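Mandelate racemase/muconate lactonizing enzyme family protein (Bradyrhizobium sp. ORS 278, PDB 3TOY) is of unknown specific function but belongs to the enolase superfamily, whose members join a capping domain to a modified beta/alpha barrel with a metal site. Local coordinates at residues A154-A159 with G359-A363; L241-E245 with D289-P293; I316-I322 with T336-E341. All coordinates share one frame; numbering follows the deposited sequence.

Contact 1 of 3, residues A154-A159 with G359-A363; sequences ARPIPA and GKVTA. With P4C (O-acetaldehydyl-hexaethylene glycol), chain R.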
loop_
_atom_site.group_PDB
_atom_site.type_symbol
_atom_site.label_atom_id
_atom_site.label_comp_id
_atom_site.label_asym_id
_atom_site.label_seq_id
_atom_site.Cartn_x
_atom_site.Cartn_y
_atom_site.Cartn_z
ATOM N N ALA A 154 -1.902 43.197 8.155
ATOM C CA ALA A 154 -0.639 43.432 7.469
ATOM C C ALA A 154 0.446 43.424 8.511
ATOM O O ALA A 154 0.567 44.356 9.305
ATOM C CB ALA A 154 -0.653 44.778 6.746
ATOM N N ARG A 155 1.234 42.367 8.509
ATOM C CA ARG A 155 2.294 42.214 9.471
ATOM C C ARG A 155 3.544 41.648 8.825
ATOM O O ARG A 155 3.496 41.111 7.712
ATOM C CB ARG A 155 1.835 41.314 10.602
ATOM C CG ARG A 155 1.342 39.972 10.136
ATOM C CD ARG A 155 0.472 39.365 11.217
ATOM N NE ARG A 155 -0.109 38.108 10.774
ATOM C CZ ARG A 155 0.595 36.998 10.583
ATOM N NH1 ARG A 155 1.911 36.993 10.793
ATOM N NH2 ARG A 155 -0.015 35.896 10.173
ATOM N N PRO A 156 4.677 41.812 9.512
ATOM C CA PRO A 156 5.980 41.466 8.980
ATOM C C PRO A 156 6.060 39.960 8.743
ATOM O O PRO A 156 5.791 39.174 9.652
ATOM C CB PRO A 156 6.948 41.892 10.098
ATOM C CG PRO A 156 6.175 42.879 10.921
ATOM C CD PRO A 156 4.762 42.425 10.855
ATOM N N ILE A 157 6.389 39.582 7.514
ATOM C CA ILE A 157 6.598 38.176 7.143
ATOM C C ILE A 157 8.093 37.915 6.910
ATOM O O ILE A 157 8.757 38.674 6.194
ATOM C CB ILE A 157 5.858 37.849 5.818
ATOM C CG1 ILE A 157 4.362 38.164 5.922
ATOM C CG2 ILE A 157 6.102 36.365 5.423
ATOM C CD1 ILE A 157 3.610 37.304 6.945
ATOM N N PRO A 158 8.639 36.827 7.501
ATOM C CA PRO A 158 10.060 36.578 7.260
ATOM C C PRO A 158 10.351 36.449 5.768
ATOM O O PRO A 158 9.569 35.833 5.017
ATOM C CB PRO A 158 10.334 35.255 7.994
ATOM C CG PRO A 158 9.213 35.114 8.992
ATOM C CD PRO A 158 8.025 35.835 8.395
ATOM N N ALA A 159 11.466 37.033 5.345
ATOM C CA ALA A 159 11.833 37.060 3.952
ATOM C C ALA A 159 13.233 36.511 3.734
ATOM O O ALA A 159 14.077 36.506 4.649
ATOM C CB ALA A 159 11.742 38.506 3.410
ATOM N N GLY A 359 14.832 42.188 7.640
ATOM C CA GLY A 359 14.637 40.904 6.967
ATOM C C GLY A 359 13.194 40.439 6.877
ATOM O O GLY A 359 12.935 39.243 6.713
ATOM N N LYS A 360 12.244 41.363 6.995
ATOM C CA LYS A 360 10.834 40.993 6.872
ATOM C C LYS A 360 10.110 41.933 5.937
ATOM O O LYS A 360 10.578 43.045 5.676
ATOM C CB LYS A 360 10.145 40.972 8.234
ATOM C CG LYS A 360 10.833 40.046 9.220
ATOM C CD LYS A 360 10.062 39.928 10.514
ATOM C CE LYS A 360 10.917 39.211 11.555
ATOM N NZ LYS A 360 10.267 39.156 12.888
ATOM N N VAL A 361 8.970 41.485 5.422
ATOM C CA VAL A 361 8.206 42.297 4.485
ATOM C C VAL A 361 6.769 42.437 4.978
ATOM O O VAL A 361 6.149 41.465 5.419
ATOM C CB VAL A 361 8.251 41.714 3.070
ATOM C CG1 VAL A 361 7.192 42.351 2.180
ATOM C CG2 VAL A 361 9.646 41.848 2.465
ATOM N N THR A 362 6.244 43.661 4.946
ATOM C CA THR A 362 4.868 43.915 5.407
ATOM C C THR A 362 3.980 44.369 4.243
ATOM O O THR A 362 4.399 45.204 3.440
ATOM C CB THR A 362 4.858 44.999 6.496
ATOM O OG1 THR A 362 5.615 44.538 7.625
ATOM C CG2 THR A 362 3.464 45.286 6.933
ATOM N N ALA A 363 2.765 43.823 4.141
ATOM C CA ALA A 363 1.844 44.174 3.056
ATOM C C ALA A 363 1.552 45.672 3.087
ATOM O O ALA A 363 1.370 46.237 4.156
ATOM C CB ALA A 363 0.550 43.449 3.214
HETATM O O1 P4C R . 8.922 24.066 9.517
HETATM C C2 P4C R . 8.730 25.393 9.006
HETATM C C3 P4C R . 8.550 26.398 10.142
HETATM O O4 P4C R . 7.962 27.572 9.571
HETATM C C5 P4C R . 7.770 28.645 10.500
HETATM C C6 P4C R . 8.086 29.993 9.839
HETATM O O7 P4C R . 9.499 30.196 9.852
HETATM C C8 P4C R . 9.995 31.331 9.121
HETATM C C9 P4C R . 11.054 32.036 9.985
HETATM O O10 P4C R . 12.397 31.643 9.708
HETATM C C11 P4C R . 13.281 31.787 10.840
HETATM C C12 P4C R . 13.235 30.567 11.758
HETATM O O13 P4C R . 14.536 29.999 11.964
HETATM C C14 P4C R . 14.514 28.628 12.392
HETATM C C15 P4C R . 14.650 27.641 11.229
HETATM O O16 P4C R . 15.914 26.957 11.213
HETATM C C17 P4C R . 16.271 26.430 9.925
HETATM C C18 P4C R . 17.771 26.139 9.809
HETATM O O19 P4C R . 18.498 27.316 9.425
HETATM C C20 P4C R . 19.858 27.322 9.868
HETATM C C21 P4C R . 20.434 28.740 9.836
HETATM O O22 P4C R . 19.913 29.534 10.908
HETATM O O HOH W 1 2.002 41.524 5.485
HETATM O O HOH W 2 15.199 37.310 6.978
#

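Contact 2 of 3, residues L241-E245 with D289-P293; sequences LTWIE and DFIMP. With CA (calcium ion), chain E.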
loop_
_atom_site.group_PDB
_atom_site.type_symbol
_atom_site.label_atom_id
_atom_site.label_comp_id
_atom_site.label_asym_id
_atom_site.label_seq_id
_atom_site.Cartn_x
_atom_site.Cartn_y
_atom_site.Cartn_z
ATOM N N LEU A 241 21.678 23.364 4.989
ATOM C CA LEU A 241 20.754 24.064 4.087
ATOM C C LEU A 241 19.311 23.967 4.580
ATOM O O LEU A 241 18.901 22.958 5.139
ATOM C CB LEU A 241 20.863 23.483 2.673
ATOM C CG LEU A 241 22.274 23.532 2.104
ATOM C CD1 LEU A 241 22.306 22.911 0.712
ATOM C CD2 LEU A 241 22.699 24.994 2.075
ATOM N N THR A 242 18.534 25.023 4.364
ATOM C CA THR A 242 17.150 25.042 4.790
ATOM C C THR A 242 16.270 24.235 3.843
ATOM O O THR A 242 15.329 23.576 4.286
ATOM C CB THR A 242 16.671 26.501 4.877
ATOM O OG1 THR A 242 17.254 27.085 6.047
ATOM C CG2 THR A 242 15.136 26.593 4.959
ATOM N N TRP A 243 16.566 24.309 2.551
ATOM C CA TRP A 243 15.820 23.517 1.553
ATOM C C TRP A 243 16.564 23.398 0.238
ATOM O O TRP A 243 17.497 24.186 -0.043
ATOM C CB TRP A 243 14.390 24.065 1.360
ATOM C CG TRP A 243 14.202 25.344 0.532
ATOM C CD1 TRP A 243 14.705 25.628 -0.712
ATOM C CD2 TRP A 243 13.354 26.443 0.883
ATOM N NE1 TRP A 243 14.227 26.860 -1.148
ATOM C CE2 TRP A 243 13.399 27.371 -0.178
ATOM C CE3 TRP A 243 12.559 26.731 2.002
ATOM C CZ2 TRP A 243 12.691 28.567 -0.144
ATOM C CZ3 TRP A 243 11.862 27.927 2.033
ATOM C CH2 TRP A 243 11.925 28.823 0.960
ATOM N N ILE A 244 16.216 22.355 -0.516
ATOM C CA ILE A 244 16.679 22.179 -1.889
ATOM C C ILE A 244 15.474 22.392 -2.780
ATOM O O ILE A 244 14.461 21.685 -2.633
ATOM C CB ILE A 244 17.156 20.745 -2.109
ATOM C CG1 ILE A 244 18.315 20.441 -1.143
ATOM C CG2 ILE A 244 17.548 20.546 -3.575
ATOM C CD1 ILE A 244 19.649 21.147 -1.523
ATOM N N GLU A 245 15.585 23.304 -3.751
ATOM C CA GLU A 245 14.413 23.746 -4.497
ATOM C C GLU A 245 14.440 23.212 -5.936
ATOM O O GLU A 245 15.483 23.268 -6.604
ATOM C CB GLU A 245 14.386 25.279 -4.457
ATOM C CG GLU A 245 13.236 25.942 -5.162
ATOM C CD GLU A 245 13.249 27.444 -4.896
ATOM O OE1 GLU A 245 13.520 27.824 -3.725
ATOM O OE2 GLU A 245 12.979 28.219 -5.845
ATOM N N ASP A 289 8.405 18.533 0.615
ATOM C CA ASP A 289 8.205 18.821 2.024
ATOM C C ASP A 289 7.635 20.180 2.228
ATOM O O ASP A 289 6.853 20.373 3.152
ATOM C CB ASP A 289 9.542 18.746 2.776
ATOM C CG ASP A 289 10.167 17.379 2.651
ATOM O OD1 ASP A 289 9.567 16.432 3.194
ATOM O OD2 ASP A 289 11.211 17.225 1.996
ATOM N N PHE A 290 8.067 21.119 1.378
ATOM C CA PHE A 290 7.627 22.510 1.432
ATOM C C PHE A 290 7.015 22.816 0.053
ATOM O O PHE A 290 7.353 22.157 -0.942
ATOM C CB PHE A 290 8.849 23.445 1.579
ATOM C CG PHE A 290 9.645 23.265 2.874
ATOM C CD1 PHE A 290 9.075 22.679 3.998
ATOM C CD2 PHE A 290 10.949 23.739 2.959
ATOM C CE1 PHE A 290 9.820 22.560 5.170
ATOM C CE2 PHE A 290 11.688 23.629 4.136
ATOM C CZ PHE A 290 11.111 23.054 5.233
ATOM N N ILE A 291 6.180 23.856 -0.034
ATOM C CA ILE A 291 5.739 24.337 -1.344
ATOM C C ILE A 291 5.894 25.857 -1.379
ATOM O O ILE A 291 5.874 26.497 -0.340
ATOM C CB ILE A 291 4.243 23.978 -1.698
ATOM C CG1 ILE A 291 3.269 24.525 -0.649
ATOM C CG2 ILE A 291 4.099 22.418 -1.903
ATOM C CD1 ILE A 291 1.821 24.322 -1.036
ATOM N N MET A 292 6.012 26.388 -2.586
ATOM C CA MET A 292 6.057 27.835 -2.813
ATOM C C MET A 292 5.300 28.196 -4.097
ATOM O O MET A 292 5.912 28.362 -5.168
ATOM C CB MET A 292 7.514 28.328 -2.892
ATOM C CG MET A 292 8.437 27.547 -3.816
ATOM S SD MET A 292 10.161 28.123 -3.702
ATOM C CE MET A 292 10.099 29.642 -4.721
ATOM N N PRO A 293 3.967 28.281 -4.008
ATOM C CA PRO A 293 3.207 28.628 -5.207
ATOM C C PRO A 293 3.603 30.024 -5.725
ATOM O O PRO A 293 4.075 30.857 -4.947
ATOM C CB PRO A 293 1.755 28.631 -4.729
ATOM C CG PRO A 293 1.753 27.851 -3.428
ATOM C CD PRO A 293 3.105 28.045 -2.830
HETATM CA CA CA E . 13.012 28.938 -8.043
HETATM O O HOH W 3 13.290 26.837 -8.857
HETATM O O HOH W 4 12.973 31.289 -7.343
#

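Contact 3 of 3, residues I316-I322 with T336-E341; sequences IPMSSHI and TAHFLE. With P4C (O-acetaldehydyl-hexaethylene glycol), chain R; ACT (acetate ion), chain F.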
loop_
_atom_site.group_PDB
_atom_site.type_symbol
_atom_site.label_atom_id
_atom_site.label_comp_id
_atom_site.label_asym_id
_atom_site.label_seq_id
_atom_site.Cartn_x
_atom_site.Cartn_y
_atom_site.Cartn_z
ATOM N N ILE A 316 2.252 21.237 5.239
ATOM C CA ILE A 316 3.325 21.639 4.341
ATOM C C ILE A 316 3.556 23.139 4.495
ATOM O O ILE A 316 2.681 23.958 4.164
ATOM C CB ILE A 316 2.985 21.312 2.877
ATOM C CG1 ILE A 316 2.942 19.787 2.699
ATOM C CG2 ILE A 316 4.044 21.919 1.910
ATOM C CD1 ILE A 316 2.595 19.355 1.290
ATOM N N PRO A 317 4.715 23.512 5.038
ATOM C CA PRO A 317 5.026 24.942 5.111
ATOM C C PRO A 317 4.955 25.551 3.717
ATOM O O PRO A 317 5.537 25.019 2.780
ATOM C CB PRO A 317 6.477 24.949 5.584
ATOM C CG PRO A 317 6.565 23.683 6.431
ATOM C CD PRO A 317 5.794 22.679 5.608
ATOM N N MET A 318 4.295 26.698 3.613
ATOM C CA MET A 318 4.002 27.313 2.318
ATOM C C MET A 318 4.658 28.691 2.217
ATOM O O MET A 318 4.379 29.564 3.030
ATOM C CB MET A 318 2.487 27.443 2.178
ATOM C CG MET A 318 1.993 28.005 0.858
ATOM S SD MET A 318 0.240 27.546 0.718
ATOM C CE MET A 318 -0.406 28.772 -0.452
ATOM N N SER A 319 5.523 28.848 1.211
ATOM C CA SER A 319 6.222 30.094 0.926
ATOM C C SER A 319 5.688 30.676 -0.386
ATOM O O SER A 319 4.812 30.077 -1.010
ATOM C CB SER A 319 7.723 29.800 0.821
ATOM O OG SER A 319 8.232 29.407 2.088
ATOM N N SER A 320 6.226 31.825 -0.820
ATOM C CA SER A 320 5.837 32.387 -2.097
ATOM C C SER A 320 6.966 32.339 -3.115
ATOM O O SER A 320 8.149 32.282 -2.769
ATOM C CB SER A 320 5.354 33.843 -1.906
ATOM O OG SER A 320 6.360 34.606 -1.240
ATOM N N HIS A 321 6.579 32.353 -4.389
ATOM C CA HIS A 321 7.541 32.542 -5.453
ATOM C C HIS A 321 7.369 33.926 -6.086
ATOM O O HIS A 321 6.347 34.191 -6.721
ATOM C CB HIS A 321 7.359 31.528 -6.560
ATOM C CG HIS A 321 8.359 31.692 -7.661
ATOM N ND1 HIS A 321 7.997 31.891 -8.974
ATOM C CD2 HIS A 321 9.711 31.702 -7.635
ATOM C CE1 HIS A 321 9.086 32.008 -9.716
ATOM N NE2 HIS A 321 10.140 31.887 -8.928
ATOM N N ILE A 322 8.408 34.752 -5.932
ATOM C CA ILE A 322 8.449 36.137 -6.412
ATOM C C ILE A 322 7.134 36.900 -6.213
ATOM O O ILE A 322 6.415 36.657 -5.243
ATOM C CB ILE A 322 9.000 36.228 -7.857
ATOM C CG1 ILE A 322 8.042 35.570 -8.851
ATOM C CG2 ILE A 322 10.385 35.639 -7.914
ATOM C CD1 ILE A 322 8.541 35.600 -10.282
ATOM N N THR A 336 0.034 27.775 7.141
ATOM C CA THR A 336 1.402 27.256 7.256
ATOM C C THR A 336 2.444 28.203 6.676
ATOM O O THR A 336 3.520 27.777 6.248
ATOM C CB THR A 336 1.564 25.852 6.592
ATOM O OG1 THR A 336 1.296 25.915 5.176
ATOM C CG2 THR A 336 0.596 24.856 7.251
ATOM N N ALA A 337 2.140 29.495 6.671
ATOM C CA ALA A 337 3.069 30.478 6.112
ATOM C C ALA A 337 4.512 30.266 6.569
ATOM O O ALA A 337 4.783 30.069 7.750
ATOM C CB ALA A 337 2.623 31.926 6.463
ATOM N N HIS A 338 5.438 30.375 5.629
ATOM C CA HIS A 338 6.840 30.071 5.894
ATOM C C HIS A 338 7.661 31.310 5.504
ATOM O O HIS A 338 7.828 32.214 6.332
ATOM C CB HIS A 338 7.224 28.784 5.122
ATOM C CG HIS A 338 8.562 28.209 5.484
ATOM N ND1 HIS A 338 9.164 27.220 4.731
ATOM C CD2 HIS A 338 9.404 28.459 6.517
ATOM C CE1 HIS A 338 10.315 26.881 5.290
ATOM N NE2 HIS A 338 10.489 27.621 6.374
ATOM N N PHE A 339 8.148 31.383 4.276
ATOM C CA PHE A 339 8.964 32.547 3.828
ATOM C C PHE A 339 8.323 33.325 2.677
ATOM O O PHE A 339 7.624 32.756 1.845
ATOM C CB PHE A 339 10.319 32.078 3.310
ATOM C CG PHE A 339 11.361 31.936 4.356
ATOM C CD1 PHE A 339 11.754 30.673 4.782
ATOM C CD2 PHE A 339 11.997 33.062 4.893
ATOM C CE1 PHE A 339 12.738 30.528 5.744
ATOM C CE2 PHE A 339 12.996 32.918 5.852
ATOM C CZ PHE A 339 13.370 31.652 6.273
ATOM N N LEU A 340 8.610 34.629 2.624
ATOM C CA LEU A 340 8.329 35.444 1.445
ATOM C C LEU A 340 9.643 35.604 0.663
ATOM O O LEU A 340 10.683 35.972 1.241
ATOM C CB LEU A 340 7.721 36.805 1.872
ATOM C CG LEU A 340 7.338 37.779 0.733
ATOM C CD1 LEU A 340 6.194 38.686 1.180
ATOM C CD2 LEU A 340 8.528 38.613 0.249
ATOM N N GLU A 341 9.621 35.267 -0.631
ATOM C CA GLU A 341 10.800 35.395 -1.493
ATOM C C GLU A 341 10.969 36.826 -1.995
ATOM O O GLU A 341 10.088 37.356 -2.680
ATOM C CB GLU A 341 10.682 34.517 -2.745
ATOM C CG GLU A 341 11.956 34.552 -3.621
ATOM C CD GLU A 341 11.891 33.622 -4.821
ATOM O OE1 GLU A 341 10.768 33.248 -5.253
ATOM O OE2 GLU A 341 12.970 33.278 -5.331
HETATM O O1 P4C R . 8.922 24.066 9.517
HETATM C C2 P4C R . 8.730 25.393 9.006
HETATM C C3 P4C R . 8.550 26.398 10.142
HETATM O O4 P4C R . 7.962 27.572 9.571
HETATM C C5 P4C R . 7.770 28.645 10.500
HETATM C C6 P4C R . 8.086 29.993 9.839
HETATM O O7 P4C R . 9.499 30.196 9.852
HETATM C C8 P4C R . 9.995 31.331 9.121
HETATM C C9 P4C R . 11.054 32.036 9.985
HETATM O O10 P4C R . 12.397 31.643 9.708
HETATM C C11 P4C R . 13.281 31.787 10.840
HETATM C C12 P4C R . 13.235 30.567 11.758
HETATM O O13 P4C R . 14.536 29.999 11.964
HETATM C C14 P4C R . 14.514 28.628 12.392
HETATM C C15 P4C R . 14.650 27.641 11.229
HETATM O O16 P4C R . 15.914 26.957 11.213
HETATM C C17 P4C R . 16.271 26.430 9.925
HETATM C C18 P4C R . 17.771 26.139 9.809
HETATM O O19 P4C R . 18.498 27.316 9.425
HETATM C C20 P4C R . 19.858 27.322 9.868
HETATM C C21 P4C R . 20.434 28.740 9.836
HETATM O O22 P4C R . 19.913 29.534 10.908
HETATM C C ACT F . 13.385 31.320 -10.521
HETATM O O ACT F . 12.802 32.225 -9.874
HETATM O OXT ACT F . 13.895 30.397 -9.851
HETATM C CH3 ACT F . 13.476 31.329 -12.023
HETATM O O HOH W 5 7.917 26.783 2.294
HETATM O O HOH W 6 7.387 36.556 -2.682
#

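Contact 1 of 3, residues A154-A159 with G359-A363
With chi1 at -62°, Thr362 holds OG1 anti to its own carbonyl carbon and leaves CG2 on the carbonyl side, and the two branches meet different residues of 154-159. OG1 lies 3.4 Å from Pro156 CA, alongside the pyrrolidine ring, both side chains pointing the same way; Pro156 N, also close to OG1, has no hydrogen to give, so the two are not hydrogen-bonded. CG2 reaches Ala154 O at 3.9 Å. In Lys360 a similar chi1 of -56°, followed by an extended chain, lays CD beside Pro156 CB at 3.7 Å while the ammonium end runs away from 154-159.

The backbone evidence is an antiparallel pairing. Ile157 and Val361 form a hydrogen-bonded pair, with Ile157 N to Val361 O at 2.8 Å and Val361 N to Ile157 O at 2.9 Å. Two residues on, Ala159 N donates a hydrogen bond to Gly359 O at 3.0 Å. Between them Pro158 faces Lys360 at a non-hydrogen-bonded position, where no N-H is needed toward this partner. The topology is that of an enolase-type barrel: strand 157-162 runs parallel to strands 186-190 and 340-342, and the short strand 360-361 joins it in the opposite sense near its beginning. Ile157 and Val361 project to one face, where both touch Leu340.

Ala159 CB meets Val361 CG2 at 4.1 Å, and Ala154 CB rests against Ala363 CB at the other end. Two waters extend the pairing beyond the direct bonds. One donates to Arg155 O and accepts from Ala363 N at 2.8 Å; the second donates to both Ala159 O and Gly359 O. Pro158, turned away from 359-363, puts its CB and CG against the bound O-acetaldehydyl-hexaethylene glycol, and Arg155 packs on Asp105 of the second subunit.

Contact 2 of 3, residues L241-E245 with D289-P293
Glu245 OE1 is gripped by Trp243 NE1 at 2.8 Å and by a salt bridge from Lys188, while Met292 SD lies against it from the other segment. The indole N-H uses the anti lone pair of OE1, in a bent bond of 138° at the hydrogen. Both segments belong to the beta/alpha barrel of the enolase superfamily, where strands 243-245 and 290-291 flank strand 267-269; no hydrogen bond joins them directly, and the contact is made largely by side chains. OE2 of the same carboxylate binds the calcium ion at 2.3 Å, a site that Asp219 and Glu271 share. Holding OE1 through two donors probably fixes the rotation of the carboxylate and helps to direct OE2 at the metal.

Trp243 and Phe290 meet rim to rim, with planes at 75° and Trp243 CE3 3.5 Å from Phe290 CD2. Phe290 CE2 also brings its ring edge to Thr242 O at 3.6 Å. Met292 makes an oblique Met-aromatic contact, its SD 5.3 Å from the centroid of the six-membered ring of Trp243. Its chain, bent at chi3 (-78°), carries the methyl CE to within 3.4 Å of Glu245 OE2.

Contact 3 of 3, residues I316-I322 with T336-E341
Glu341 lies alongside His321 and Ile322, its side chain pointing the same way as theirs. CB touches Ser320 O at 3.4 Å; CG, anti to the backbone N (chi1 -176°), continues an extended chain that brings CD to 3.8 Å from Ile322 N, with Ile322 CG2 also close. At the tip, OE1 accepts from Ile322 N at 2.9 Å, met 36° out of the carboxylate plane, and lies 3.0 Å from His321 CD2. OE2 is held by Lys188 and Ser162. The His321 ring runs alongside, its plane 46° from the carboxylate, its NE2 hydrogen-bonded at the ring edge to acetate and its ND1 to Asp294.

Backbone bonds tie the start of the pair, among them Met318 N to Thr336 O at 3.0 Å, and Thr336 OG1 donates to Ile316 O at 2.6 Å. Ser319 OG accepts from Phe339 N at 2.9 Å and shares a water with His338 ND1. In a ligand pocket of the enolase-type barrel, C2 of the O-acetaldehydyl-hexaethylene glycol lies over one face of the His338 imidazole and Phe339 CD1 over the opposite one, both toward the rim.

Irregular residues 316-322 link helix 300-314, on which Met318 packs, to helix 324-330, which Leu340 touches; strand 340-342 then runs parallel to strand 157-162.

Contacts 2 and 3 are buried, whereas contact 1 is partly buried, with Lys360 exposed. All three reach the barrel sheet. Strands 157-162 and 340-342 are neighbours in it, so contact 1 meets contact 3 through Pro158 O and Leu340 N, a probable hydrogen bond at 2.8 Å. Ile291 O and Ser319 N probably bond likewise between contacts 2 and 3, whose centres are about 9 Å apart, against about 19 Å for contacts 1 and 2. Chemistry follows place: a short antiparallel pairing extended by water in contact 1, aromatic and sulfur packing beside calcium in contact 2, mixed backbone and side-chain bonds in contact 3. Lys188 makes salt bridges to Glu245 and to Glu341, joining contacts 2 and 3.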